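Local coordinates for amide synthase (Vibrio cholerae, PDB 1L5A), which acts as a free-standing condensation enzyme of nonribosomal peptide synthesis, probably forming an amide bond during assembly of the siderophore vibriobactin, at residues F52-Y63 with L100-H108; H126-L136 with R263-L274. One frame throughout, in Å; residues are numbered along the deposited sequence.

Contact 1: F52-Y63 with L100-H108; sequences FRARFSAQGELY and LIDAPITSH
The two-stranded hairpin that F56 and Y63 help to form, closed by a type I turn from S57 to G60, lies against the type II turn L100-A103 and the loop leading into strand 107-114. D102 sits where hairpin and turn meet. Its backbone N donates to F56 O at 2.7 Å and almost straight (174°), while its side chain faces two partners. The hydroxyl of Y63 donates to the anti lone pair of D102 OD1 at 2.9 Å, with ring and carboxylate planes 44° apart, and D102 OD2 accepts from a water that in turn accepts from A58 N. R55 runs extended from CG to NE and lays one guanidinium face over the backbone at A103 and P104, with NH2 3.5 Å from P104 CG. At the other end, T106 CG2 stands over a face of the F52 ring, 3.9 Å from its centroid. The threonine's chi1 of 78° points CG2 at that ring and leaves OG1 to bond H108 NE2 at 2.7 Å and a water held by F52 O. Polar bonds through D102 thus join the hairpin to the turn, while a CH-pi contact and a water bridge join F52, just before it, to T106.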
loop_
_atom_site.group_PDB
_atom_site.type_symbol
_atom_site.label_atom_id
_atom_site.label_comp_id
_atom_site.label_asym_id
_atom_site.label_seq_id
_atom_site.Cartn_x
_atom_site.Cartn_y
_atom_site.Cartn_z
ATOM N N PHE A 52 14.413 22.447 12.314
ATOM C CA PHE A 52 15.466 23.381 12.695
ATOM C C PHE A 52 15.022 24.242 13.894
ATOM O O PHE A 52 15.811 25.023 14.413
ATOM C CB PHE A 52 15.839 24.323 11.545
ATOM C CG PHE A 52 16.695 23.704 10.494
ATOM C CD1 PHE A 52 17.184 24.482 9.449
ATOM C CD2 PHE A 52 16.977 22.345 10.507
ATOM C CE1 PHE A 52 17.929 23.917 8.428
ATOM C CE2 PHE A 52 17.723 21.765 9.485
ATOM C CZ PHE A 52 18.197 22.555 8.441
ATOM N N ARG A 53 13.768 24.122 14.320
ATOM C CA ARG A 53 13.283 24.900 15.462
ATOM C C ARG A 53 13.204 24.014 16.701
ATOM O O ARG A 53 12.740 24.432 17.764
ATOM C CB ARG A 53 11.893 25.502 15.187
ATOM C CG ARG A 53 11.872 26.623 14.136
ATOM C CD ARG A 53 10.477 27.266 13.990
ATOM N NE ARG A 53 9.475 26.355 13.422
ATOM C CZ ARG A 53 8.520 25.753 14.123
ATOM N NH1 ARG A 53 8.420 25.957 15.442
ATOM N NH2 ARG A 53 7.660 24.949 13.502
ATOM N N ALA A 54 13.654 22.780 16.553
ATOM C CA ALA A 54 13.647 21.837 17.648
ATOM C C ALA A 54 14.612 22.248 18.753
ATOM O O ALA A 54 15.651 22.852 18.496
ATOM C CB ALA A 54 14.031 20.462 17.139
ATOM N N ARG A 55 14.244 21.907 19.983
ATOM C CA ARG A 55 15.051 22.167 21.167
ATOM C C ARG A 55 14.790 21.038 22.161
ATOM O O ARG A 55 13.707 20.432 22.162
ATOM C CB ARG A 55 14.701 23.530 21.783
ATOM C CG ARG A 55 15.113 24.666 20.882
ATOM C CD ARG A 55 15.301 25.948 21.615
ATOM N NE ARG A 55 15.840 26.983 20.735
ATOM C CZ ARG A 55 16.110 28.219 21.139
ATOM N NH1 ARG A 55 15.891 28.564 22.413
ATOM N NH2 ARG A 55 16.571 29.117 20.270
ATOM N N PHE A 56 15.784 20.736 22.995
ATOM C CA PHE A 56 15.617 19.657 23.958
ATOM C C PHE A 56 15.726 20.095 25.406
ATOM O O PHE A 56 16.549 20.947 25.748
ATOM C CB PHE A 56 16.642 18.559 23.684
ATOM C CG PHE A 56 16.535 17.961 22.316
ATOM C CD1 PHE A 56 17.187 18.538 21.242
ATOM C CD2 PHE A 56 15.741 16.843 22.096
ATOM C CE1 PHE A 56 17.049 18.014 19.969
ATOM C CE2 PHE A 56 15.600 16.310 20.824
ATOM C CZ PHE A 56 16.252 16.894 19.761
ATOM N N SER A 57 14.888 19.508 26.258
ATOM C CA SER A 57 14.919 19.809 27.690
ATOM C C SER A 57 16.066 18.998 28.276
ATOM O O SER A 57 16.645 18.147 27.595
ATOM C CB SER A 57 13.628 19.368 28.376
ATOM O OG SER A 57 13.682 17.989 28.688
ATOM N N ALA A 58 16.385 19.255 29.539
ATOM C CA ALA A 58 17.460 18.531 30.210
ATOM C C ALA A 58 17.095 17.051 30.305
ATOM O O ALA A 58 17.974 16.194 30.402
ATOM C CB ALA A 58 17.689 19.114 31.602
ATOM N N GLN A 59 15.793 16.770 30.254
ATOM C CA GLN A 59 15.271 15.412 30.334
ATOM C C GLN A 59 15.032 14.783 28.958
ATOM O O GLN A 59 14.319 13.777 28.845
ATOM C CB GLN A 59 13.945 15.403 31.105
ATOM C CG GLN A 59 14.023 15.964 32.512
ATOM C CD GLN A 59 14.371 17.444 32.545
ATOM O OE1 GLN A 59 13.627 18.279 32.028
ATOM N NE2 GLN A 59 15.507 17.775 33.162
ATOM N N GLY A 60 15.600 15.387 27.916
ATOM C CA GLY A 60 15.433 14.870 26.567
ATOM C C GLY A 60 14.070 15.095 25.921
ATOM O O GLY A 60 13.752 14.458 24.906
ATOM N N GLU A 61 13.251 15.974 26.501
ATOM C CA GLU A 61 11.939 16.263 25.925
ATOM C C GLU A 61 12.103 17.259 24.789
ATOM O O GLU A 61 12.651 18.348 24.982
ATOM C CB GLU A 61 10.978 16.855 26.955
ATOM C CG GLU A 61 9.836 17.614 26.290
ATOM C CD GLU A 61 8.621 17.769 27.174
ATOM O OE1 GLU A 61 7.924 16.757 27.434
ATOM O OE2 GLU A 61 8.363 18.908 27.608
ATOM N N LEU A 62 11.640 16.874 23.604
ATOM C CA LEU A 62 11.734 17.729 22.445
ATOM C C LEU A 62 10.535 18.663 22.474
ATOM O O LEU A 62 9.399 18.238 22.693
ATOM C CB LEU A 62 11.738 16.881 21.180
ATOM C CG LEU A 62 11.887 17.564 19.819
ATOM C CD1 LEU A 62 12.274 16.535 18.765
ATOM C CD2 LEU A 62 10.594 18.242 19.439
ATOM N N TYR A 63 10.803 19.950 22.295
ATOM C CA TYR A 63 9.756 20.966 22.281
ATOM C C TYR A 63 10.129 21.973 21.168
ATOM O O TYR A 63 11.284 21.980 20.686
ATOM C CB TYR A 63 9.650 21.623 23.669
ATOM C CG TYR A 63 10.819 22.487 24.050
ATOM C CD1 TYR A 63 10.822 23.847 23.762
ATOM C CD2 TYR A 63 11.934 21.946 24.690
ATOM C CE1 TYR A 63 11.916 24.662 24.106
ATOM C CE2 TYR A 63 13.033 22.745 25.035
ATOM C CZ TYR A 63 13.016 24.106 24.739
ATOM O OH TYR A 63 14.089 24.908 25.061
ATOM N N LEU A 100 23.180 20.948 23.817
ATOM C CA LEU A 100 21.936 20.599 23.161
ATOM C C LEU A 100 20.744 21.047 23.964
ATOM O O LEU A 100 19.675 21.281 23.406
ATOM C CB LEU A 100 21.840 19.086 22.943
ATOM C CG LEU A 100 22.424 18.473 21.672
ATOM C CD1 LEU A 100 22.038 17.010 21.606
ATOM C CD2 LEU A 100 21.896 19.195 20.456
ATOM N N ILE A 101 20.914 21.153 25.277
ATOM C CA ILE A 101 19.805 21.557 26.129
ATOM C C ILE A 101 19.396 23.006 25.870
ATOM O O ILE A 101 20.232 23.900 25.802
ATOM C CB ILE A 101 20.138 21.410 27.650
ATOM C CG1 ILE A 101 20.699 20.022 27.949
ATOM C CG2 ILE A 101 18.861 21.608 28.493
ATOM C CD1 ILE A 101 19.687 18.913 27.831
ATOM N N ASP A 102 18.097 23.209 25.706
ATOM C CA ASP A 102 17.528 24.526 25.489
ATOM C C ASP A 102 18.309 25.471 24.564
ATOM O O ASP A 102 18.238 26.686 24.728
ATOM C CB ASP A 102 17.320 25.181 26.854
ATOM C CG ASP A 102 16.542 24.285 27.809
ATOM O OD1 ASP A 102 15.371 23.936 27.520
ATOM O OD2 ASP A 102 17.115 23.916 28.856
ATOM N N ALA A 103 19.031 24.931 23.586
ATOM C CA ALA A 103 19.794 25.777 22.675
ATOM C C ALA A 103 19.427 25.587 21.187
ATOM O O ALA A 103 18.798 24.604 20.798
ATOM C CB ALA A 103 21.279 25.532 22.882
ATOM N N PRO A 104 19.815 26.543 20.336
ATOM C CA PRO A 104 19.490 26.408 18.916
ATOM C C PRO A 104 20.331 25.285 18.343
ATOM O O PRO A 104 21.535 25.234 18.582
ATOM C CB PRO A 104 19.898 27.763 18.321
ATOM C CG PRO A 104 20.010 28.694 19.528
ATOM C CD PRO A 104 20.532 27.800 20.605
ATOM N N ILE A 105 19.710 24.411 17.561
ATOM C CA ILE A 105 20.427 23.295 16.970
ATOM C C ILE A 105 21.118 23.654 15.670
ATOM O O ILE A 105 22.005 22.936 15.223
ATOM C CB ILE A 105 19.486 22.099 16.711
ATOM C CG1 ILE A 105 18.677 21.784 17.968
ATOM C CG2 ILE A 105 20.285 20.872 16.353
ATOM C CD1 ILE A 105 19.492 21.370 19.152
ATOM N N THR A 106 20.726 24.744 15.030
ATOM C CA THR A 106 21.408 25.077 13.782
ATOM C C THR A 106 21.991 26.481 13.779
ATOM O O THR A 106 21.720 27.276 14.662
ATOM C CB THR A 106 20.479 24.932 12.552
ATOM O OG1 THR A 106 19.608 26.068 12.464
ATOM C CG2 THR A 106 19.656 23.654 12.660
ATOM N N SER A 107 22.801 26.769 12.770
ATOM C CA SER A 107 23.424 28.071 12.615
ATOM C C SER A 107 23.464 28.383 11.121
ATOM O O SER A 107 23.679 27.485 10.298
ATOM C CB SER A 107 24.845 28.047 13.201
ATOM O OG SER A 107 25.434 29.337 13.224
ATOM N N HIS A 108 23.259 29.649 10.770
ATOM C CA HIS A 108 23.269 30.063 9.371
ATOM C C HIS A 108 24.032 31.365 9.223
ATOM O O HIS A 108 23.657 32.399 9.779
ATOM C CB HIS A 108 21.823 30.215 8.873
ATOM C CG HIS A 108 20.983 29.018 9.169
ATOM N ND1 HIS A 108 20.971 27.900 8.360
ATOM C CD2 HIS A 108 20.254 28.697 10.267
ATOM C CE1 HIS A 108 20.278 26.942 8.951
ATOM N NE2 HIS A 108 19.834 27.399 10.110
HETATM O O HOH W 1 18.253 26.437 14.826
HETATM O O HOH W 2 16.110 21.983 30.426
#

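Contact 2: H126-L136 with R263-L274; sequences HIVLDGYGMML and RWGSVAANVPGL
D130 and R263 form a salt bridge, with R263 NH2 3.0 Å from D130 OD1. Both bonds from this nitrogen to the carboxylate are weak, and the two flat groups are turned 75° apart, OD1 lying near the edge of the guanidinium. Chi1 of 50° sets CG of D130 between its backbone N and carbonyl carbon, which turns OD1 to cap helix 131-150 by accepting from G133 N at 2.8 Å. OD2 accepts from M275 N and V276 N, just beyond the second segment. The arginine bends at chi2 and passes across one face of the Y132 ring in the opposite direction, R263 CG 3.7 Å from the centroid, while M135 CE takes the opposite face. R263 NH1 is positioned by A268 O at 2.7 Å, in the guanidinium plane, and more weakly by V271 O. Further out, a water links Y132 OH to A269 O, L136 CB packs on P272 CG at 4.1 Å, and L274 CD2 approaches H126 O. H126 to G131 are all but the first residue of the HHxxxDG signature of condensation domains, which begins at H125. With one aspartate serving helix cap, arginine and main-chain N-H groups together, the chemistry is consistent with a structural part for D130 in holding the signature loop to R263-L274.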
loop_
_atom_site.group_PDB
_atom_site.type_symbol
_atom_site.label_atom_id
_atom_site.label_comp_id
_atom_site.label_asym_id
_atom_site.label_seq_id
_atom_site.Cartn_x
_atom_site.Cartn_y
_atom_site.Cartn_z
ATOM N N HIS A 126 23.472 16.300 13.919
ATOM C CA HIS A 126 22.939 15.115 13.270
ATOM C C HIS A 126 21.569 14.666 13.800
ATOM O O HIS A 126 20.870 13.894 13.149
ATOM C CB HIS A 126 23.932 13.978 13.430
ATOM C CG HIS A 126 24.383 13.392 12.139
ATOM N ND1 HIS A 126 23.624 12.483 11.432
ATOM C CD2 HIS A 126 25.501 13.607 11.407
ATOM C CE1 HIS A 126 24.257 12.164 10.319
ATOM N NE2 HIS A 126 25.397 12.833 10.279
ATOM N N ILE A 127 21.194 15.148 14.980
ATOM C CA ILE A 127 19.939 14.760 15.596
ATOM C C ILE A 127 18.697 15.385 14.941
ATOM O O ILE A 127 17.571 14.977 15.242
ATOM C CB ILE A 127 19.966 15.068 17.121
ATOM C CG1 ILE A 127 18.906 14.250 17.844
ATOM C CG2 ILE A 127 19.688 16.544 17.383
ATOM C CD1 ILE A 127 19.094 14.285 19.319
ATOM N N VAL A 128 18.889 16.376 14.072
ATOM C CA VAL A 128 17.756 16.980 13.355
ATOM C C VAL A 128 17.992 17.015 11.840
ATOM O O VAL A 128 17.159 17.531 11.095
ATOM C CB VAL A 128 17.435 18.430 13.809
ATOM C CG1 VAL A 128 17.009 18.443 15.285
ATOM C CG2 VAL A 128 18.628 19.319 13.550
ATOM N N LEU A 129 19.102 16.435 11.389
ATOM C CA LEU A 129 19.423 16.437 9.977
ATOM C C LEU A 129 20.467 15.385 9.582
ATOM O O LEU A 129 21.464 15.203 10.286
ATOM C CB LEU A 129 19.952 17.822 9.574
ATOM C CG LEU A 129 19.890 18.135 8.069
ATOM C CD1 LEU A 129 18.419 18.392 7.671
ATOM C CD2 LEU A 129 20.770 19.368 7.740
ATOM N N ASP A 130 20.227 14.697 8.461
ATOM C CA ASP A 130 21.174 13.723 7.932
ATOM C C ASP A 130 21.660 14.234 6.578
ATOM O O ASP A 130 21.384 15.372 6.207
ATOM C CB ASP A 130 20.554 12.322 7.779
ATOM C CG ASP A 130 19.218 12.325 7.027
ATOM O OD1 ASP A 130 19.065 13.101 6.045
ATOM O OD2 ASP A 130 18.325 11.524 7.414
ATOM N N GLY A 131 22.365 13.400 5.828
ATOM C CA GLY A 131 22.877 13.860 4.551
ATOM C C GLY A 131 21.813 14.277 3.571
ATOM O O GLY A 131 21.863 15.361 2.986
ATOM N N TYR A 132 20.830 13.410 3.399
ATOM C CA TYR A 132 19.748 13.656 2.460
ATOM C C TYR A 132 19.013 14.952 2.862
ATOM O O TYR A 132 18.644 15.766 1.998
ATOM C CB TYR A 132 18.804 12.435 2.426
ATOM C CG TYR A 132 17.877 12.388 1.230
ATOM C CD1 TYR A 132 18.215 11.653 0.087
ATOM C CD2 TYR A 132 16.656 13.076 1.235
ATOM C CE1 TYR A 132 17.349 11.603 -1.037
ATOM C CE2 TYR A 132 15.798 13.031 0.139
ATOM C CZ TYR A 132 16.148 12.292 -0.997
ATOM O OH TYR A 132 15.293 12.244 -2.083
ATOM N N GLY A 133 18.812 15.150 4.164
ATOM C CA GLY A 133 18.157 16.371 4.607
ATOM C C GLY A 133 18.957 17.607 4.164
ATOM O O GLY A 133 18.394 18.613 3.689
ATOM N N MET A 134 20.282 17.511 4.300
ATOM C CA MET A 134 21.170 18.582 3.934
ATOM C C MET A 134 21.007 18.944 2.464
ATOM O O MET A 134 20.834 20.125 2.115
ATOM C CB MET A 134 22.619 18.188 4.218
ATOM C CG MET A 134 23.607 19.349 4.124
ATOM S SD MET A 134 23.312 20.715 5.322
ATOM C CE MET A 134 22.869 21.863 4.323
ATOM N N MET A 135 21.052 17.946 1.588
ATOM C CA MET A 135 20.903 18.277 0.182
ATOM C C MET A 135 19.508 18.825 -0.101
ATOM O O MET A 135 19.376 19.725 -0.931
ATOM C CB MET A 135 21.272 17.086 -0.722
ATOM C CG MET A 135 20.199 16.130 -1.079
ATOM S SD MET A 135 19.075 16.713 -2.370
ATOM C CE MET A 135 17.771 15.522 -2.009
ATOM N N LEU A 136 18.483 18.320 0.591
ATOM C CA LEU A 136 17.135 18.849 0.398
ATOM C C LEU A 136 17.173 20.332 0.738
ATOM O O LEU A 136 16.603 21.149 0.028
ATOM C CB LEU A 136 16.113 18.159 1.302
ATOM C CG LEU A 136 15.574 16.784 0.893
ATOM C CD1 LEU A 136 14.604 16.291 1.952
ATOM C CD2 LEU A 136 14.872 16.866 -0.466
ATOM N N ARG A 263 13.505 7.647 2.708
ATOM C CA ARG A 263 12.741 8.759 2.133
ATOM C C ARG A 263 11.805 8.193 1.065
ATOM O O ARG A 263 10.827 8.820 0.679
ATOM C CB ARG A 263 13.662 9.768 1.434
ATOM C CG ARG A 263 14.773 10.347 2.291
ATOM C CD ARG A 263 14.276 11.480 3.126
ATOM N NE ARG A 263 15.282 11.901 4.088
ATOM C CZ ARG A 263 15.205 13.015 4.809
ATOM N NH1 ARG A 263 14.167 13.840 4.662
ATOM N NH2 ARG A 263 16.135 13.281 5.718
ATOM N N TRP A 264 12.142 7.002 0.582
ATOM C CA TRP A 264 11.385 6.311 -0.455
ATOM C C TRP A 264 9.906 6.114 -0.138
ATOM O O TRP A 264 9.544 5.522 0.877
ATOM C CB TRP A 264 12.047 4.968 -0.735
ATOM C CG TRP A 264 11.392 4.187 -1.808
ATOM C CD1 TRP A 264 10.732 4.674 -2.896
ATOM C CD2 TRP A 264 11.361 2.763 -1.918
ATOM N NE1 TRP A 264 10.286 3.640 -3.684
ATOM C CE2 TRP A 264 10.658 2.453 -3.108
ATOM C CE3 TRP A 264 11.857 1.715 -1.127
ATOM C CZ2 TRP A 264 10.436 1.134 -3.528
ATOM C CZ3 TRP A 264 11.636 0.407 -1.542
ATOM C CH2 TRP A 264 10.930 0.128 -2.736
ATOM N N GLY A 265 9.051 6.634 -1.017
ATOM C CA GLY A 265 7.619 6.517 -0.816
ATOM C C GLY A 265 7.071 7.193 0.425
ATOM O O GLY A 265 5.933 6.947 0.796
ATOM N N SER A 266 7.846 8.076 1.052
ATOM C CA SER A 266 7.395 8.731 2.276
ATOM C C SER A 266 7.334 10.251 2.213
ATOM O O SER A 266 8.004 10.897 1.403
ATOM C CB SER A 266 8.304 8.326 3.440
ATOM O OG SER A 266 8.098 9.153 4.572
ATOM N N VAL A 267 6.539 10.828 3.100
ATOM C CA VAL A 267 6.427 12.273 3.130
ATOM C C VAL A 267 7.771 12.866 3.564
ATOM O O VAL A 267 8.020 14.058 3.414
ATOM C CB VAL A 267 5.297 12.700 4.080
ATOM C CG1 VAL A 267 5.705 12.461 5.524
ATOM C CG2 VAL A 267 4.912 14.141 3.802
ATOM N N ALA A 268 8.646 12.010 4.079
ATOM C CA ALA A 268 9.968 12.431 4.517
ATOM C C ALA A 268 10.738 12.897 3.291
ATOM O O ALA A 268 11.778 13.546 3.404
ATOM C CB ALA A 268 10.710 11.257 5.196
ATOM N N ALA A 269 10.235 12.553 2.111
ATOM C CA ALA A 269 10.913 12.961 0.891
ATOM C C ALA A 269 10.787 14.465 0.741
ATOM O O ALA A 269 11.480 15.071 -0.076
ATOM C CB ALA A 269 10.312 12.275 -0.309
ATOM N N ASN A 270 9.896 15.054 1.531
ATOM C CA ASN A 270 9.675 16.491 1.500
ATOM C C ASN A 270 9.740 17.068 2.898
ATOM O O ASN A 270 9.060 18.040 3.198
ATOM C CB ASN A 270 8.306 16.819 0.902
ATOM C CG ASN A 270 8.098 16.177 -0.433
ATOM O OD1 ASN A 270 7.403 15.167 -0.543
ATOM N ND2 ASN A 270 8.719 16.739 -1.465
ATOM N N VAL A 271 10.556 16.472 3.754
ATOM C CA VAL A 271 10.689 16.953 5.115
ATOM C C VAL A 271 12.114 16.741 5.562
ATOM O O VAL A 271 12.503 15.633 5.912
ATOM C CB VAL A 271 9.773 16.195 6.094
ATOM C CG1 VAL A 271 9.829 16.847 7.452
ATOM C CG2 VAL A 271 8.364 16.157 5.581
ATOM N N PRO A 272 12.924 17.800 5.515
ATOM C CA PRO A 272 14.316 17.668 5.940
ATOM C C PRO A 272 14.306 17.227 7.403
ATOM O O PRO A 272 13.515 17.731 8.197
ATOM C CB PRO A 272 14.857 19.075 5.752
ATOM C CG PRO A 272 14.091 19.567 4.534
ATOM C CD PRO A 272 12.678 19.105 4.866
ATOM N N GLY A 273 15.150 16.257 7.741
ATOM C CA GLY A 273 15.210 15.773 9.108
ATOM C C GLY A 273 16.123 14.561 9.225
ATOM O O GLY A 273 16.933 14.293 8.337
ATOM N N LEU A 274 15.991 13.821 10.323
ATOM C CA LEU A 274 16.792 12.628 10.536
ATOM C C LEU A 274 15.989 11.367 10.232
ATOM O O LEU A 274 15.040 11.014 10.945
ATOM C CB LEU A 274 17.302 12.562 11.983
ATOM C CG LEU A 274 17.961 11.221 12.345
ATOM C CD1 LEU A 274 19.039 10.898 11.305
ATOM C CD2 LEU A 274 18.562 11.273 13.754
HETATM O O HOH W 3 12.994 14.127 -2.033
#

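In the fold
From the N terminus, the chain passes through the segment 52-63, with its hairpin, then strand 72-75 and helix 82-94, and returns at 100-108, where contact 1 closes its loop. Strands 107-114 and 117-125 then lead directly to 126-136, the first half of contact 2. Its partner, 263-274, arrives only after a much longer and largely helical excursion. The two loops therefore follow in series, neither nesting nor crossing. Their centres are 18 Å apart, yet they pack together: I105 meets V128, F56 meets I127 and F52 meets L129. Contact 1 ties the hairpin to the five-stranded sheet, and contact 2 joins the start of helix 131-150, with the loop before it, to the loop between strands 255-260 and 277-282.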